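Local coordinates for BDI_3064 protein (Parabacteroides distasonis ATCC 8503, PDB 5Z06) that hydrolyses linear beta-1,2-glucans and beta-1,2-glucooligosaccharides from the non-reducing end, releasing sophorose as an exo-acting glycoside hydrolase of family GH144, at residues 20-25 with 592-597. Sequence-based numbering, arbitrary orientation.
Sequences YFYSQA and DFAWNY
F21 and Y22 reach across to A594 and W595, and the three rings form an aromatic cluster around the alanine methyl. The tight part lies at A594. CE2 of F21 sits 3.3 Å from A594 CB, and F21 CZ packs against the same methyl. The Y22 hydroxyl donates a hydrogen bond to the A594 carbonyl, with OH to O at 3.0 Å. It arrives in the carbonyl plane on a lone pair, with a C=O...O angle of 110°. Y22 OH is also hydrogen-bonded to W658 NE1, so two partners fix this buried phenol. The chain bends at Y22 in an inverse gamma turn, closed by a weak S23 N to F21 O bond, and F21 and Y22 reach the loop from this bend. CG of Y22 is anti to the carbonyl carbon (chi1 -66°), which carries the ring out to the loop.

The looser, solvent-exposed side is W595. Y22 turns its edge to one face of the indole in a T-shaped pair, planes at 81° and six-membered ring centroids 5.3 Å apart. Y22 CD1 and W595 CZ2 come closest, at 3.7 Å. F21 and the five-membered ring of W595 meet obliquely. W595 NE1 lies at the edge of the F21 ring, near its plane, 3.8 Å from F21 CE2.

This aromatic interface joins the N-terminal beta-sheet part, at the lead-in to outer strand 23-28 of a five-stranded sheet, to the glycoamylase-like part, at the loop between strands 590-592 and 597-599. W658 packs edge-to-face with F21 and F593, while Q71 of the adjacent strand 65-71 touches Y22 and W595.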
loop_
_atom_site.group_PDB
_atom_site.type_symbol
_atom_site.label_atom_id
_atom_site.label_comp_id
_atom_site.label_asym_id
_atom_site.label_seq_id
_atom_site.Cartn_x
_atom_site.Cartn_y
_atom_site.Cartn_z
ATOM N N TYR A 20 -17.122 8.156 -7.454
ATOM C CA TYR A 20 -15.691 8.233 -7.611
ATOM C C TYR A 20 -15.121 9.283 -6.671
ATOM O O TYR A 20 -15.406 10.485 -6.777
ATOM C CB TYR A 20 -15.295 8.535 -9.055
ATOM C CG TYR A 20 -13.799 8.428 -9.237
ATOM C CD1 TYR A 20 -13.130 7.249 -8.887
ATOM C CD2 TYR A 20 -13.036 9.506 -9.696
ATOM C CE1 TYR A 20 -11.755 7.143 -9.008
ATOM C CE2 TYR A 20 -11.657 9.385 -9.836
ATOM C CZ TYR A 20 -11.029 8.194 -9.476
ATOM O OH TYR A 20 -9.675 8.016 -9.559
ATOM N N PHE A 21 -14.308 8.808 -5.746
ATOM C CA PHE A 21 -13.858 9.625 -4.677
ATOM C C PHE A 21 -13.157 10.844 -5.225
ATOM O O PHE A 21 -13.434 11.942 -4.795
ATOM C CB PHE A 21 -12.931 8.866 -3.705
ATOM C CG PHE A 21 -12.370 9.768 -2.675
ATOM C CD1 PHE A 21 -13.079 10.038 -1.535
ATOM C CD2 PHE A 21 -11.191 10.437 -2.905
ATOM C CE1 PHE A 21 -12.602 10.934 -0.600
ATOM C CE2 PHE A 21 -10.709 11.345 -1.980
ATOM C CZ PHE A 21 -11.410 11.587 -0.821
ATOM N N TYR A 22 -12.287 10.636 -6.200
ATOM C CA TYR A 22 -11.456 11.707 -6.746
ATOM C C TYR A 22 -12.166 12.451 -7.863
ATOM O O TYR A 22 -11.650 12.575 -8.969
ATOM C CB TYR A 22 -10.164 11.119 -7.273
ATOM C CG TYR A 22 -9.313 10.537 -6.187
ATOM C CD1 TYR A 22 -8.574 11.356 -5.349
ATOM C CD2 TYR A 22 -9.255 9.170 -5.988
ATOM C CE1 TYR A 22 -7.781 10.822 -4.347
ATOM C CE2 TYR A 22 -8.475 8.637 -4.986
ATOM C CZ TYR A 22 -7.732 9.459 -4.190
ATOM O OH TYR A 22 -6.972 8.880 -3.226
ATOM N N SER A 23 -13.359 12.929 -7.560
ATOM C CA SER A 23 -14.097 13.760 -8.466
ATOM C C SER A 23 -14.952 14.688 -7.655
ATOM O O SER A 23 -15.185 14.494 -6.461
ATOM C CB SER A 23 -14.979 12.938 -9.394
ATOM O OG SER A 23 -15.956 12.245 -8.662
ATOM N N GLN A 24 -15.417 15.710 -8.327
ATOM C CA GLN A 24 -16.319 16.645 -7.728
ATOM C C GLN A 24 -17.409 16.857 -8.765
ATOM O O GLN A 24 -17.161 16.783 -9.968
ATOM C CB GLN A 24 -15.580 17.924 -7.367
ATOM C CG GLN A 24 -16.414 18.948 -6.611
ATOM C CD GLN A 24 -15.641 20.228 -6.277
ATOM O OE1 GLN A 24 -14.506 20.441 -6.739
ATOM N NE2 GLN A 24 -16.263 21.091 -5.473
ATOM N N ALA A 25 -18.621 17.068 -8.292
ATOM C CA ALA A 25 -19.712 17.457 -9.160
ATOM C C ALA A 25 -20.664 18.288 -8.329
ATOM O O ALA A 25 -21.080 17.886 -7.246
ATOM C CB ALA A 25 -20.392 16.252 -9.768
ATOM N N ASP A 592 -1.525 5.291 4.005
ATOM C CA ASP A 592 -1.939 6.376 3.117
ATOM C C ASP A 592 -3.465 6.421 3.022
ATOM O O ASP A 592 -4.127 5.405 3.036
ATOM C CB ASP A 592 -1.289 6.256 1.738
ATOM C CG ASP A 592 0.182 6.642 1.760
ATOM O OD1 ASP A 592 0.661 7.144 2.810
ATOM O OD2 ASP A 592 0.859 6.444 0.731
ATOM N N PHE A 593 -4.005 7.632 2.992
ATOM C CA PHE A 593 -5.411 7.844 2.719
ATOM C C PHE A 593 -5.464 8.618 1.397
ATOM O O PHE A 593 -4.581 8.461 0.570
ATOM C CB PHE A 593 -6.065 8.536 3.932
ATOM C CG PHE A 593 -7.568 8.717 3.845
ATOM C CD1 PHE A 593 -8.398 7.753 3.244
ATOM C CD2 PHE A 593 -8.157 9.889 4.359
ATOM C CE1 PHE A 593 -9.765 7.947 3.173
ATOM C CE2 PHE A 593 -9.519 10.098 4.267
ATOM C CZ PHE A 593 -10.323 9.117 3.685
ATOM N N ALA A 594 -6.464 9.462 1.210
ATOM C CA ALA A 594 -6.818 10.001 -0.088
ATOM C C ALA A 594 -5.762 10.966 -0.617
ATOM O O ALA A 594 -5.437 10.947 -1.780
ATOM C CB ALA A 594 -8.151 10.718 0.029
ATOM N N TRP A 595 -5.268 11.812 0.275
ATOM C CA TRP A 595 -4.319 12.872 -0.046
ATOM C C TRP A 595 -3.038 12.883 0.773
ATOM O O TRP A 595 -2.118 13.604 0.428
ATOM C CB TRP A 595 -5.013 14.213 0.171
ATOM C CG TRP A 595 -6.270 14.293 -0.624
ATOM C CD1 TRP A 595 -7.541 14.177 -0.161
ATOM C CD2 TRP A 595 -6.362 14.475 -2.031
ATOM N NE1 TRP A 595 -8.432 14.296 -1.201
ATOM C CE2 TRP A 595 -7.733 14.474 -2.361
ATOM C CE3 TRP A 595 -5.414 14.652 -3.051
ATOM C CZ2 TRP A 595 -8.191 14.623 -3.672
ATOM C CZ3 TRP A 595 -5.865 14.794 -4.362
ATOM C CH2 TRP A 595 -7.246 14.796 -4.656
ATOM N N ASN A 596 -2.982 12.124 1.859
ATOM C CA ASN A 596 -1.844 12.190 2.770
ATOM C C ASN A 596 -1.736 10.917 3.573
ATOM O O ASN A 596 -2.664 10.097 3.615
ATOM C CB ASN A 596 -2.005 13.355 3.746
ATOM C CG ASN A 596 -3.370 13.354 4.418
ATOM O OD1 ASN A 596 -3.650 12.549 5.318
ATOM N ND2 ASN A 596 -4.241 14.253 3.966
ATOM N N TYR A 597 -0.594 10.784 4.229
ATOM C CA TYR A 597 -0.379 9.739 5.185
ATOM C C TYR A 597 -1.175 10.075 6.429
ATOM O O TYR A 597 -1.348 11.240 6.780
ATOM C CB TYR A 597 1.090 9.647 5.508
ATOM C CG TYR A 597 1.442 8.677 6.614
ATOM C CD1 TYR A 597 1.492 7.290 6.371
ATOM C CD2 TYR A 597 1.746 9.142 7.889
ATOM C CE1 TYR A 597 1.851 6.407 7.379
ATOM C CE2 TYR A 597 2.089 8.262 8.912
ATOM C CZ TYR A 597 2.162 6.900 8.649
ATOM O OH TYR A 597 2.509 6.033 9.656
#